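PDB 3BQW: putative capsid protein of prophage, which probably serves as a major capsid protein of the capsid protein E family, helping to build a prophage shell, although its function has not been established directly. Local coordinates for residues R135-W138 with L139-N142; I170-Q173 with A174-K177; S180-K184 with E185-P189; I193-Y196 with A197-A200; V213-T216 with L217-F220. All blocks are in the same frame, centred on the assembly; numbering follows the deposited sequence.

Contact 1 (R135-W138 with L139-N142)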
loop_
_atom_site.group_PDB
_atom_site.type_symbol
_atom_site.label_atom_id
_atom_site.label_comp_id
_atom_site.label_asym_id
_atom_site.label_seq_id
_atom_site.Cartn_x
_atom_site.Cartn_y
_atom_site.Cartn_z
ATOM N N ARG A 135 5.497 0.541 -1.782
ATOM C CA ARG A 135 5.843 -0.856 -1.496
ATOM C C ARG A 135 4.819 -1.499 -0.581
ATOM O O ARG A 135 4.414 -2.625 -0.802
ATOM C CB ARG A 135 7.250 -0.972 -0.897
ATOM C CG ARG A 135 7.597 -2.381 -0.305
ATOM C CD ARG A 135 8.141 -3.277 -1.343
ATOM N NE ARG A 135 9.300 -2.623 -1.918
ATOM C CZ ARG A 135 9.847 -2.897 -3.096
ATOM N NH1 ARG A 135 9.360 -3.878 -3.882
ATOM N NH2 ARG A 135 10.911 -2.173 -3.480
ATOM N N VAL A 136 4.405 -0.794 0.454
ATOM C CA VAL A 136 3.398 -1.308 1.345
ATOM C C VAL A 136 2.073 -1.597 0.621
ATOM O O VAL A 136 1.437 -2.618 0.901
ATOM C CB VAL A 136 3.177 -0.366 2.556
ATOM C CG1 VAL A 136 1.983 -0.793 3.381
ATOM C CG2 VAL A 136 4.406 -0.334 3.430
ATOM N N GLU A 137 1.666 -0.719 -0.296
ATOM C CA GLU A 137 0.398 -0.886 -1.026
ATOM C C GLU A 137 0.479 -2.058 -1.965
ATOM O O GLU A 137 -0.507 -2.785 -2.121
ATOM C CB GLU A 137 0.023 0.385 -1.808
ATOM C CG GLU A 137 -1.254 0.331 -2.657
ATOM C CD GLU A 137 -2.543 0.369 -1.852
ATOM O OE1 GLU A 137 -2.486 0.279 -0.610
ATOM O OE2 GLU A 137 -3.648 0.432 -2.465
ATOM N N TRP A 138 1.640 -2.224 -2.598
ATOM C CA TRP A 138 1.916 -3.359 -3.457
ATOM C C TRP A 138 1.772 -4.654 -2.661
ATOM O O TRP A 138 1.097 -5.570 -3.079
ATOM C CB TRP A 138 3.329 -3.237 -4.040
ATOM C CG TRP A 138 3.737 -4.357 -4.911
ATOM C CD1 TRP A 138 3.239 -4.655 -6.158
ATOM C CD2 TRP A 138 4.735 -5.347 -4.631
ATOM N NE1 TRP A 138 3.857 -5.768 -6.653
ATOM C CE2 TRP A 138 4.785 -6.211 -5.739
ATOM C CE3 TRP A 138 5.585 -5.594 -3.538
ATOM C CZ2 TRP A 138 5.674 -7.308 -5.802
ATOM C CZ3 TRP A 138 6.473 -6.663 -3.596
ATOM C CH2 TRP A 138 6.495 -7.526 -4.715
ATOM N N LEU A 139 2.404 -4.694 -1.487
ATOM C CA LEU A 139 2.279 -5.816 -0.596
ATOM C C LEU A 139 0.822 -6.027 -0.164
ATOM O O LEU A 139 0.375 -7.142 -0.129
ATOM C CB LEU A 139 3.188 -5.629 0.626
ATOM C CG LEU A 139 4.687 -5.824 0.388
ATOM C CD1 LEU A 139 5.500 -5.415 1.637
ATOM C CD2 LEU A 139 4.993 -7.227 -0.023
ATOM N N ALA A 140 0.097 -4.955 0.156
ATOM C CA ALA A 140 -1.317 -5.027 0.560
ATOM C C ALA A 140 -2.242 -5.615 -0.531
ATOM O O ALA A 140 -3.040 -6.537 -0.275
ATOM C CB ALA A 140 -1.818 -3.628 0.982
ATOM N N VAL A 141 -2.116 -5.093 -1.746
ATOM C CA VAL A 141 -2.931 -5.548 -2.841
ATOM C C VAL A 141 -2.599 -6.998 -3.185
ATOM O O VAL A 141 -3.485 -7.793 -3.435
ATOM C CB VAL A 141 -2.789 -4.665 -4.106
ATOM C CG1 VAL A 141 -3.618 -5.269 -5.259
ATOM C CG2 VAL A 141 -3.227 -3.225 -3.819
ATOM N N ASN A 142 -1.327 -7.342 -3.203
ATOM C CA ASN A 142 -0.941 -8.737 -3.423
ATOM C C ASN A 142 -1.498 -9.697 -2.367
ATOM O O ASN A 142 -1.952 -10.775 -2.693
ATOM C CB ASN A 142 0.580 -8.852 -3.523
ATOM C CG ASN A 142 1.141 -8.239 -4.814
ATOM O OD1 ASN A 142 0.426 -7.642 -5.594
ATOM N ND2 ASN A 142 2.444 -8.367 -5.011
#

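Contact 2 (I170-Q173 with A174-K177)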
loop_
_atom_site.group_PDB
_atom_site.type_symbol
_atom_site.label_atom_id
_atom_site.label_comp_id
_atom_site.label_asym_id
_atom_site.label_seq_id
_atom_site.Cartn_x
_atom_site.Cartn_y
_atom_site.Cartn_z
ATOM N N ILE A 170 -10.468 -16.800 -5.043
ATOM C CA ILE A 170 -9.817 -16.224 -6.199
ATOM C C ILE A 170 -10.519 -16.837 -7.388
ATOM O O ILE A 170 -10.389 -18.024 -7.640
ATOM C CB ILE A 170 -8.298 -16.536 -6.251
ATOM C CG1 ILE A 170 -7.566 -15.944 -5.060
ATOM C CG2 ILE A 170 -7.640 -15.974 -7.528
ATOM C CD1 ILE A 170 -6.109 -16.486 -4.937
ATOM N N ILE A 171 -11.275 -16.016 -8.104
ATOM C CA ILE A 171 -12.216 -16.497 -9.100
ATOM C C ILE A 171 -11.806 -15.964 -10.464
ATOM O O ILE A 171 -11.376 -14.830 -10.588
ATOM C CB ILE A 171 -13.651 -16.009 -8.768
ATOM C CG1 ILE A 171 -14.125 -16.568 -7.405
ATOM C CG2 ILE A 171 -14.618 -16.339 -9.901
ATOM C CD1 ILE A 171 -15.537 -16.068 -6.940
ATOM N N GLU A 172 -11.931 -16.784 -11.490
ATOM C CA GLU A 172 -11.730 -16.306 -12.850
ATOM C C GLU A 172 -12.984 -16.514 -13.663
ATOM O O GLU A 172 -13.508 -17.607 -13.690
ATOM C CB GLU A 172 -10.567 -17.033 -13.508
ATOM C CG GLU A 172 -9.255 -16.675 -12.863
ATOM C CD GLU A 172 -8.051 -17.193 -13.634
ATOM O OE1 GLU A 172 -8.232 -18.069 -14.508
ATOM O OE2 GLU A 172 -6.922 -16.721 -13.359
ATOM N N GLN A 173 -13.459 -15.470 -14.330
ATOM C CA GLN A 173 -14.620 -15.612 -15.207
ATOM C C GLN A 173 -14.425 -16.660 -16.314
ATOM O O GLN A 173 -15.375 -17.318 -16.716
ATOM C CB GLN A 173 -15.051 -14.272 -15.781
ATOM C CG GLN A 173 -15.815 -13.412 -14.761
ATOM C CD GLN A 173 -16.634 -12.295 -15.398
ATOM O OE1 GLN A 173 -17.584 -11.765 -14.798
ATOM N NE2 GLN A 173 -16.272 -11.928 -16.593
ATOM N N ALA A 174 -13.192 -16.834 -16.774
ATOM C CA ALA A 174 -12.893 -17.842 -17.793
ATOM C C ALA A 174 -13.163 -19.289 -17.361
ATOM O O ALA A 174 -13.200 -20.138 -18.222
ATOM C CB ALA A 174 -11.444 -17.704 -18.286
ATOM N N ASP A 175 -13.320 -19.570 -16.059
ATOM C CA ASP A 175 -13.815 -20.870 -15.576
ATOM C C ASP A 175 -15.343 -20.927 -15.504
ATOM O O ASP A 175 -15.921 -21.936 -15.082
ATOM C CB ASP A 175 -13.285 -21.169 -14.171
ATOM C CG ASP A 175 -11.784 -21.239 -14.107
ATOM O OD1 ASP A 175 -11.146 -21.494 -15.151
ATOM O OD2 ASP A 175 -11.250 -21.033 -12.995
ATOM N N GLY A 176 -16.010 -19.846 -15.888
ATOM C CA GLY A 176 -17.465 -19.812 -15.862
ATOM C C GLY A 176 -18.031 -18.864 -16.891
ATOM O O GLY A 176 -17.635 -18.894 -18.057
ATOM N N LYS A 177 -18.933 -18.006 -16.424
ATOM C CA LYS A 177 -19.638 -17.035 -17.239
ATOM C C LYS A 177 -18.804 -15.769 -17.447
ATOM O O LYS A 177 -18.486 -15.064 -16.499
ATOM C CB LYS A 177 -20.957 -16.713 -16.530
ATOM C CG LYS A 177 -21.880 -15.745 -17.237
ATOM C CD LYS A 177 -23.256 -15.624 -16.536
ATOM C CE LYS A 177 -24.055 -16.930 -16.583
ATOM N NZ LYS A 177 -25.500 -16.691 -16.270
HETATM O O HOH W 1 -12.366 -19.596 -10.756
#

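Contact 3 (S180-K184 with E185-P189)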
loop_
_atom_site.group_PDB
_atom_site.type_symbol
_atom_site.label_atom_id
_atom_site.label_comp_id
_atom_site.label_asym_id
_atom_site.label_seq_id
_atom_site.Cartn_x
_atom_site.Cartn_y
_atom_site.Cartn_z
ATOM N N SER A 180 -17.924 -10.441 -21.068
ATOM C CA SER A 180 -17.727 -10.014 -22.438
ATOM C C SER A 180 -18.719 -10.725 -23.389
ATOM O O SER A 180 -19.079 -10.188 -24.422
ATOM C CB SER A 180 -16.279 -10.283 -22.852
ATOM O OG SER A 180 -16.022 -11.680 -22.851
ATOM N N GLU A 181 -19.189 -11.902 -22.981
ATOM C CA GLU A 181 -20.067 -12.736 -23.767
ATOM C C GLU A 181 -21.531 -12.575 -23.391
ATOM O O GLU A 181 -22.384 -13.275 -23.941
ATOM C CB GLU A 181 -19.656 -14.213 -23.594
ATOM C CG GLU A 181 -18.303 -14.538 -24.224
ATOM C CD GLU A 181 -17.878 -15.996 -24.050
ATOM O OE1 GLU A 181 -18.620 -16.773 -23.407
ATOM O OE2 GLU A 181 -16.781 -16.357 -24.547
ATOM N N GLN A 182 -21.848 -11.678 -22.464
ATOM C CA GLN A 182 -23.240 -11.525 -22.058
ATOM C C GLN A 182 -23.952 -10.476 -22.881
ATOM O O GLN A 182 -23.322 -9.630 -23.513
ATOM C CB GLN A 182 -23.352 -11.219 -20.564
ATOM C CG GLN A 182 -22.700 -12.253 -19.667
ATOM C CD GLN A 182 -23.111 -13.667 -20.008
ATOM O OE1 GLN A 182 -24.293 -13.947 -20.162
ATOM N NE2 GLN A 182 -22.135 -14.560 -20.162
ATOM N N ASP A 183 -25.276 -10.559 -22.883
ATOM C CA ASP A 183 -26.108 -9.611 -23.582
ATOM C C ASP A 183 -26.217 -8.399 -22.683
ATOM O O ASP A 183 -26.817 -8.455 -21.609
ATOM C CB ASP A 183 -27.498 -10.212 -23.880
ATOM C CG ASP A 183 -28.419 -9.248 -24.622
ATOM O OD1 ASP A 183 -28.081 -8.058 -24.781
ATOM O OD2 ASP A 183 -29.503 -9.683 -25.047
ATOM N N LYS A 184 -25.616 -7.310 -23.143
ATOM C CA LYS A 184 -25.523 -6.072 -22.393
ATOM C C LYS A 184 -26.869 -5.411 -22.165
ATOM O O LYS A 184 -27.025 -4.629 -21.233
ATOM C CB LYS A 184 -24.584 -5.107 -23.121
ATOM C CG LYS A 184 -23.143 -5.621 -23.263
ATOM C CD LYS A 184 -22.587 -6.141 -21.947
ATOM C CE LYS A 184 -21.074 -6.336 -22.009
ATOM N NZ LYS A 184 -20.751 -7.587 -22.742
ATOM N N GLU A 185 -27.849 -5.739 -23.004
ATOM C CA GLU A 185 -29.197 -5.235 -22.811
ATOM C C GLU A 185 -29.993 -6.021 -21.778
ATOM O O GLU A 185 -30.885 -5.466 -21.154
ATOM C CB GLU A 185 -29.937 -5.210 -24.150
ATOM C CG GLU A 185 -29.281 -4.298 -25.148
ATOM C CD GLU A 185 -29.453 -2.834 -24.784
ATOM O OE1 GLU A 185 -30.610 -2.355 -24.807
ATOM O OE2 GLU A 185 -28.444 -2.163 -24.486
ATOM N N THR A 186 -29.684 -7.297 -21.575
ATOM C CA THR A 186 -30.576 -8.158 -20.783
ATOM C C THR A 186 -29.971 -8.821 -19.553
ATOM O O THR A 186 -30.697 -9.258 -18.661
ATOM C CB THR A 186 -31.218 -9.247 -21.661
ATOM O OG1 THR A 186 -30.204 -10.129 -22.155
ATOM C CG2 THR A 186 -31.980 -8.609 -22.831
ATOM N N HIS A 187 -28.654 -8.890 -19.489
ATOM C CA HIS A 187 -27.995 -9.552 -18.373
ATOM C C HIS A 187 -27.973 -8.683 -17.109
ATOM O O HIS A 187 -27.750 -7.469 -17.175
ATOM C CB HIS A 187 -26.585 -9.937 -18.775
ATOM C CG HIS A 187 -25.960 -10.907 -17.841
ATOM N ND1 HIS A 187 -24.887 -10.579 -17.031
ATOM C CD2 HIS A 187 -26.285 -12.188 -17.549
ATOM C CE1 HIS A 187 -24.573 -11.631 -16.293
ATOM N NE2 HIS A 187 -25.406 -12.619 -16.588
ATOM N N TYR A 188 -28.245 -9.318 -15.968
ATOM C CA TYR A 188 -28.168 -8.675 -14.664
ATOM C C TYR A 188 -26.839 -9.030 -14.007
ATOM O O TYR A 188 -26.719 -10.091 -13.399
ATOM C CB TYR A 188 -29.344 -9.108 -13.788
ATOM C CG TYR A 188 -30.676 -8.575 -14.283
ATOM C CD1 TYR A 188 -31.256 -7.452 -13.701
ATOM C CD2 TYR A 188 -31.346 -9.182 -15.344
ATOM C CE1 TYR A 188 -32.466 -6.950 -14.157
ATOM C CE2 TYR A 188 -32.563 -8.689 -15.804
ATOM C CZ TYR A 188 -33.116 -7.572 -15.205
ATOM O OH TYR A 188 -34.320 -7.081 -15.647
ATOM N N PRO A 189 -25.820 -8.151 -14.141
ATOM C CA PRO A 189 -24.510 -8.462 -13.562
ATOM C C PRO A 189 -24.473 -8.535 -12.034
ATOM O O PRO A 189 -23.570 -9.158 -11.494
ATOM C CB PRO A 189 -23.605 -7.335 -14.099
ATOM C CG PRO A 189 -24.500 -6.243 -14.402
ATOM C CD PRO A 189 -25.800 -6.848 -14.839
HETATM O O HOH W 2 -27.706 -5.449 -18.841
#

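Contact 4 (I193-Y196 with A197-A200)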
loop_
_atom_site.group_PDB
_atom_site.type_symbol
_atom_site.label_atom_id
_atom_site.label_comp_id
_atom_site.label_asym_id
_atom_site.label_seq_id
_atom_site.Cartn_x
_atom_site.Cartn_y
_atom_site.Cartn_z
ATOM N N ILE A 193 -22.141 -10.805 -9.247
ATOM C CA ILE A 193 -21.425 -10.173 -8.131
ATOM C C ILE A 193 -21.841 -10.841 -6.824
ATOM O O ILE A 193 -20.993 -11.148 -5.990
ATOM C CB ILE A 193 -21.640 -8.642 -8.096
ATOM C CG1 ILE A 193 -20.936 -7.985 -9.295
ATOM C CG2 ILE A 193 -21.126 -8.062 -6.800
ATOM C CD1 ILE A 193 -21.474 -6.635 -9.671
ATOM N N GLU A 194 -23.145 -11.089 -6.672
ATOM C CA GLU A 194 -23.677 -11.795 -5.512
ATOM C C GLU A 194 -23.059 -13.170 -5.398
ATOM O O GLU A 194 -22.645 -13.581 -4.323
ATOM C CB GLU A 194 -25.203 -11.916 -5.615
ATOM C CG GLU A 194 -25.961 -10.667 -5.182
ATOM C CD GLU A 194 -26.015 -10.477 -3.664
ATOM O OE1 GLU A 194 -25.428 -11.293 -2.931
ATOM O OE2 GLU A 194 -26.643 -9.497 -3.194
ATOM N N LEU A 195 -22.999 -13.883 -6.519
ATOM C CA LEU A 195 -22.327 -15.173 -6.582
ATOM C C LEU A 195 -20.873 -15.096 -6.123
ATOM O O LEU A 195 -20.437 -15.939 -5.354
ATOM C CB LEU A 195 -22.426 -15.796 -7.996
ATOM C CG LEU A 195 -23.705 -16.604 -8.241
ATOM C CD1 LEU A 195 -23.978 -16.830 -9.764
ATOM C CD2 LEU A 195 -23.658 -17.938 -7.505
ATOM N N TYR A 196 -20.119 -14.094 -6.586
ATOM C CA TYR A 196 -18.710 -13.963 -6.158
ATOM C C TYR A 196 -18.607 -13.672 -4.664
ATOM O O TYR A 196 -17.748 -14.220 -3.971
ATOM C CB TYR A 196 -17.962 -12.881 -6.947
ATOM C CG TYR A 196 -18.126 -12.955 -8.437
ATOM C CD1 TYR A 196 -18.138 -14.182 -9.105
ATOM C CD2 TYR A 196 -18.266 -11.802 -9.188
ATOM C CE1 TYR A 196 -18.320 -14.241 -10.471
ATOM C CE2 TYR A 196 -18.431 -11.860 -10.577
ATOM C CZ TYR A 196 -18.457 -13.077 -11.197
ATOM O OH TYR A 196 -18.618 -13.137 -12.555
ATOM N N ALA A 197 -19.487 -12.798 -4.189
ATOM C CA ALA A 197 -19.517 -12.395 -2.793
ATOM C C ALA A 197 -19.855 -13.546 -1.839
ATOM O O ALA A 197 -19.408 -13.521 -0.713
ATOM C CB ALA A 197 -20.506 -11.196 -2.592
ATOM N N ASP A 198 -20.602 -14.558 -2.293
ATOM C CA ASP A 198 -20.844 -15.776 -1.490
ATOM C C ASP A 198 -19.559 -16.366 -0.941
ATOM O O ASP A 198 -19.539 -16.864 0.182
ATOM C CB ASP A 198 -21.494 -16.883 -2.317
ATOM C CG ASP A 198 -22.934 -16.607 -2.648
ATOM O OD1 ASP A 198 -23.533 -15.665 -2.074
ATOM O OD2 ASP A 198 -23.451 -17.340 -3.511
ATOM N N GLN A 199 -18.491 -16.321 -1.733
ATOM C CA GLN A 199 -17.228 -16.913 -1.314
ATOM C C GLN A 199 -16.576 -16.238 -0.089
ATOM O O GLN A 199 -15.813 -16.884 0.618
ATOM C CB GLN A 199 -16.252 -17.003 -2.491
ATOM C CG GLN A 199 -16.802 -17.729 -3.709
ATOM C CD GLN A 199 -17.399 -19.113 -3.393
ATOM O OE1 GLN A 199 -16.900 -19.846 -2.552
ATOM N NE2 GLN A 199 -18.478 -19.444 -4.060
ATOM N N ALA A 200 -16.901 -14.977 0.199
ATOM C CA ALA A 200 -16.331 -14.281 1.376
ATOM C C ALA A 200 -16.809 -14.884 2.721
ATOM O O ALA A 200 -16.162 -14.726 3.762
ATOM C CB ALA A 200 -16.657 -12.790 1.309
HETATM O O HOH W 3 -23.829 -13.084 -1.659
#

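Contact 5 (V213-T216 with L217-F220)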
loop_
_atom_site.group_PDB
_atom_site.type_symbol
_atom_site.label_atom_id
_atom_site.label_comp_id
_atom_site.label_asym_id
_atom_site.label_seq_id
_atom_site.Cartn_x
_atom_site.Cartn_y
_atom_site.Cartn_z
ATOM N N VAL A 213 -12.736 -3.504 -15.656
ATOM C CA VAL A 213 -13.927 -3.952 -14.929
ATOM C C VAL A 213 -15.029 -2.889 -14.913
ATOM O O VAL A 213 -16.186 -3.186 -15.193
ATOM C CB VAL A 213 -13.637 -4.395 -13.485
ATOM C CG1 VAL A 213 -14.950 -4.815 -12.802
ATOM C CG2 VAL A 213 -12.622 -5.528 -13.456
ATOM N N TRP A 214 -14.679 -1.662 -14.565
ATOM C CA TRP A 214 -15.667 -0.594 -14.512
ATOM C C TRP A 214 -16.291 -0.333 -15.885
ATOM O O TRP A 214 -17.495 -0.244 -15.989
ATOM C CB TRP A 214 -15.052 0.681 -13.954
ATOM C CG TRP A 214 -15.942 1.859 -14.028
ATOM C CD1 TRP A 214 -15.699 3.015 -14.711
ATOM C CD2 TRP A 214 -17.238 2.016 -13.419
ATOM N NE1 TRP A 214 -16.743 3.895 -14.533
ATOM C CE2 TRP A 214 -17.701 3.312 -13.755
ATOM C CE3 TRP A 214 -18.038 1.201 -12.610
ATOM C CZ2 TRP A 214 -18.925 3.812 -13.317
ATOM C CZ3 TRP A 214 -19.254 1.695 -12.163
ATOM C CH2 TRP A 214 -19.695 2.995 -12.527
ATOM N N ARG A 215 -15.459 -0.258 -16.923
ATOM C CA ARG A 215 -15.920 -0.112 -18.322
ATOM C C ARG A 215 -16.994 -1.160 -18.694
ATOM O O ARG A 215 -18.067 -0.836 -19.227
ATOM C CB ARG A 215 -14.698 -0.206 -19.265
ATOM C CG ARG A 215 -14.955 0.110 -20.725
ATOM C CD ARG A 215 -13.800 -0.341 -21.666
ATOM N NE ARG A 215 -13.677 -1.803 -21.824
ATOM C CZ ARG A 215 -14.557 -2.584 -22.475
ATOM N NH1 ARG A 215 -15.637 -2.073 -23.062
ATOM N NH2 ARG A 215 -14.362 -3.901 -22.555
ATOM N N THR A 216 -16.690 -2.422 -18.410
ATOM C CA THR A 216 -17.581 -3.536 -18.725
ATOM C C THR A 216 -18.874 -3.516 -17.901
ATOM O O THR A 216 -19.974 -3.601 -18.451
ATOM C CB THR A 216 -16.850 -4.857 -18.476
ATOM O OG1 THR A 216 -15.637 -4.858 -19.229
ATOM C CG2 THR A 216 -17.728 -6.073 -18.869
ATOM N N LEU A 217 -18.731 -3.393 -16.580
ATOM C CA LEU A 217 -19.877 -3.300 -15.685
ATOM C C LEU A 217 -20.837 -2.203 -16.112
ATOM O O LEU A 217 -22.043 -2.399 -16.140
ATOM C CB LEU A 217 -19.414 -3.081 -14.246
ATOM C CG LEU A 217 -20.515 -3.039 -13.154
ATOM C CD1 LEU A 217 -21.458 -4.268 -13.225
ATOM C CD2 LEU A 217 -19.881 -2.922 -11.776
ATOM N N ARG A 218 -20.274 -1.062 -16.477
ATOM C CA ARG A 218 -21.009 0.107 -16.986
ATOM C C ARG A 218 -21.782 -0.157 -18.270
ATOM O O ARG A 218 -22.835 0.437 -18.513
ATOM C CB ARG A 218 -19.961 1.210 -17.262
ATOM C CG ARG A 218 -20.386 2.610 -17.053
ATOM C CD ARG A 218 -19.164 3.543 -17.171
ATOM N NE ARG A 218 -18.552 3.463 -18.507
ATOM C CZ ARG A 218 -17.248 3.579 -18.760
ATOM N NH1 ARG A 218 -16.386 3.782 -17.786
ATOM N NH2 ARG A 218 -16.805 3.477 -20.001
ATOM N N SER A 219 -21.244 -1.026 -19.122
ATOM C CA SER A 219 -21.877 -1.328 -20.414
ATOM C C SER A 219 -23.181 -2.125 -20.298
ATOM O O SER A 219 -23.912 -2.250 -21.276
ATOM C CB SER A 219 -20.908 -2.087 -21.322
ATOM O OG SER A 219 -20.698 -3.414 -20.871
ATOM N N PHE A 220 -23.466 -2.663 -19.117
ATOM C CA PHE A 220 -24.726 -3.367 -18.873
ATOM C C PHE A 220 -25.832 -2.393 -18.518
ATOM O O PHE A 220 -25.807 -1.785 -17.459
ATOM C CB PHE A 220 -24.600 -4.367 -17.725
ATOM C CG PHE A 220 -23.778 -5.578 -18.049
ATOM C CD1 PHE A 220 -24.313 -6.613 -18.799
ATOM C CD2 PHE A 220 -22.486 -5.711 -17.557
ATOM C CE1 PHE A 220 -23.557 -7.743 -19.090
ATOM C CE2 PHE A 220 -21.732 -6.839 -17.839
ATOM C CZ PHE A 220 -22.274 -7.850 -18.619
HETATM O O HOH W 4 -18.604 0.935 -21.116
#

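Contact 1 (R135-W138 with L139-N142)
Glu137 O takes the amide of Val141 at N-to-O 2.8 Å with an N-H...O angle of 167°, one of four successive i to i+4 bonds that run from Arg135 O to Asn142 N. The Trp138 indole leaves the helix with CG anti to the backbone N (chi1 179°), which sends the ring outward, where Asn142 of the next turn can lie against it. There Asn142 ND2 stands over one indole face, set toward the rim, 3.3 Å from Trp138 CE2; the amide plane is steeply inclined to the ring, at 66°. The stretch belongs to helix 113-146, whose length and near-central position are consistent with the spine helix of the HK97-type capsid fold. Leu139 CD2 touches the six-membered part of the same indole, 3.9 Å from Trp138 CZ3, while Leu139 CD1 meets the aliphatic Arg135 CG at 4.2 Å. On another flank Val141 CG2 lies 3.9 Å from Glu137 OE2. That buried carboxylate is satisfied outside the turn: OE1 bonds Thr32 OG1 and OE2 bonds Phe31 N, joining the long helix to helix 30-35. Leu139 reaches strands 327-338 and 148-151, and the Trp138 ring meets that of Tyr266.

Contact 2 (I170-Q173 with A174-K177)
The Gln173 amide has Lys177 O over one of its flat sides, with the Lys177 O to Gln173 CD distance 3.5 Å and the oxygen almost straight above that carbon. The two carboxylates, of Glu172 and Asp175, approach without touching: Glu172 OE1 and Asp175 OD2 are 4.5 Å apart, so their like charges would probably disfavour a closer approach at this exposed corner. A water bridges Asp175 and the backbone of Glu172, accepting from Glu172 N at 2.9 Å and donating to Asp175 OD2, also at 2.9 Å. With CG anti to the carbonyl carbon (chi1 -61°), the Asp175 carboxylate turns back toward Glu172, and OD2 comes to 4.1 Å from Glu172 CB. The chain bends through two overlapping i to i+3 turns of 3-10 type: Asp175 N bonds Glu172 O at 3.1 Å and Gly176 N bonds Gln173 O at 2.7 Å. In each the donor sits well above the carbonyl plane, as is usual for i to i+3 bonds. Gly176 then leads the chain on to Lys177. The turn follows directly on strand 170-172, which pairs in parallel with strand 346-349 through backbone bonds from Ile171 to Thr347 and Lys349; helix 190-198 packs against the strand by Tyr196 on Ile171 and reaches the side chain of Lys177 by Asp192.

Contact 3 (S180-K184 with E185-P189)
An Asx motif shapes the exposed connection between strand 170-172 and helix 190-198, with Asp183 as its leading residue. Asp183 OD1 accepts the amide of Glu185, two residues on, at OD1-to-N 2.9 Å, meeting it from above the carboxylate plane. The backbone oxygen of the same aspartate is gripped twice: Thr186 N reaches Asp183 O at 3.1 Å from high above the carbonyl plane, and His187 N comes to it at 2.8 Å, almost in line with the carbonyl bond. The Asp183 carboxylate is swung beside its own carbonyl by chi1 near 180°, which brings OD1 over the turn and leaves OD2 3.0 Å from Thr186 OG1, a weak and unsettled bond. Just before the turn, Gln182 folds against the imidazole of His187. Its CG lies over the middle of one ring face, 3.8 Å from the His187 centroid and only 10° off the normal, a CH-pi contact; OE1 overhangs that ring nearer CD2, with the amide plane inclined to the ring. Gln182 NE2 is held by Lys178 O, and Lys184 NZ by Trp179 O, so both side chains are anchored to the residues just before, in the same loop. A water donates to Lys184 O and to His187 O, at 2.6 Å from each oxygen, bridging the two carbonyls. A side-chain bond to the i+2 amide with a carbonyl bond to i+3 or i+4 defines the Asx motif; here, within a loop, both carbonyl bonds are made.

Contact 4 (I193-Y196 with A197-A200)
Ala197, Tyr196 and Asp198 carry most of this turn of helix 190-198. Ala197 N gives Ile193 O a regular i to i+4 bond of 2.9 Å, and the methyl of Ala197 nestles against the carbonyls of the preceding turn, CB 3.4 Å from Ile193 O. Asp198 N bonds Glu194 O at 3.0 Å, with a second, weak bond to Leu195 O. The bonding then tightens to i+3: Tyr196 O receives Gln199 N at 3.2 Å, the donor lying far above the carbonyl plane, and Ala200 N follows suit with Ala197 O. With CG anti to its own carbonyl carbon (chi1 -72°), the Asp198 carboxylate bends back along the helix, so that OD2 comes within 4.0 Å of Leu195 CD2. A water lies 2.6 Å from Asp198 OD1 and 2.7 Å from Glu194 OE1 and can link the two acids, though it has more acceptors in reach than protons; such a link could ease the approach of like charges. The Tyr196 ring heads into the interior, its OH probably hydrogen-bonded to the Gln173 amide, and packs on Ile171, Val348 and Leu284. Thus the helix lies against strands 170-172, 346-349 and 281-285, with Glu194, Leu195 and Asp198 on the exposed side.

Contact 5 (V213-T216 with L217-F220)
Arg218 folds over the indole of Trp214, one helical turn earlier. Trp214 points outward, leaning toward the next turn, with CG anti to its backbone N (chi1 173°). An unusual Arg218 chi1 of -147° with an extended chi2 lays CD over one indole face near the rim, 3.6 Å from Trp214 NE1; the bend at chi3 then turns the guanidinium so that its edge meets the ring. The guanidinium plane stands 77° from that of the indole, with NH1 3.2 Å from Trp214 CD1. Arg215 CA lies over one guanidinium face, while the Arg215 side chain departs to a salt bridge with Glu212. Near the end of helix 211-218 Ser219 takes the position between backbone N and carbonyl carbon, which brings OG back to Thr216 O in a very short bond, 2.5 Å, in the carbonyl plane on a lone pair. Ser219 N reaches the same Thr216 O at 2.9 Å from well above that plane, and Phe220 CD2 approaches it at 3.4 Å. A water donates to Arg215 O at 2.6 Å. Chemically, Thr216 O is taken up by Ser219 twice over, and Arg218 meets Trp214 through CD and a guanidinium edge, not as a stacked cation.

Overall arrangement
All five contacts are local and follow one another along the chain, so none nests in or crosses another and none closes a long loop. Contact 1 lies on helix 113-146 near the centre of the chain, its centre 23 to 33 Å from those of the others and touching none. The remaining four gather in one outlying region. Contact 2 turns the chain after strand 170-172 and touches contact 3 through Lys177 and contact 4 through Ile171 and Gln173. Contact 3 runs directly toward helix 190-198 of contact 4, and presses Lys184, His187 and Pro189 on Phe220 of contact 5. Ile193 meets Leu217, joining helices 190-198 and 211-218.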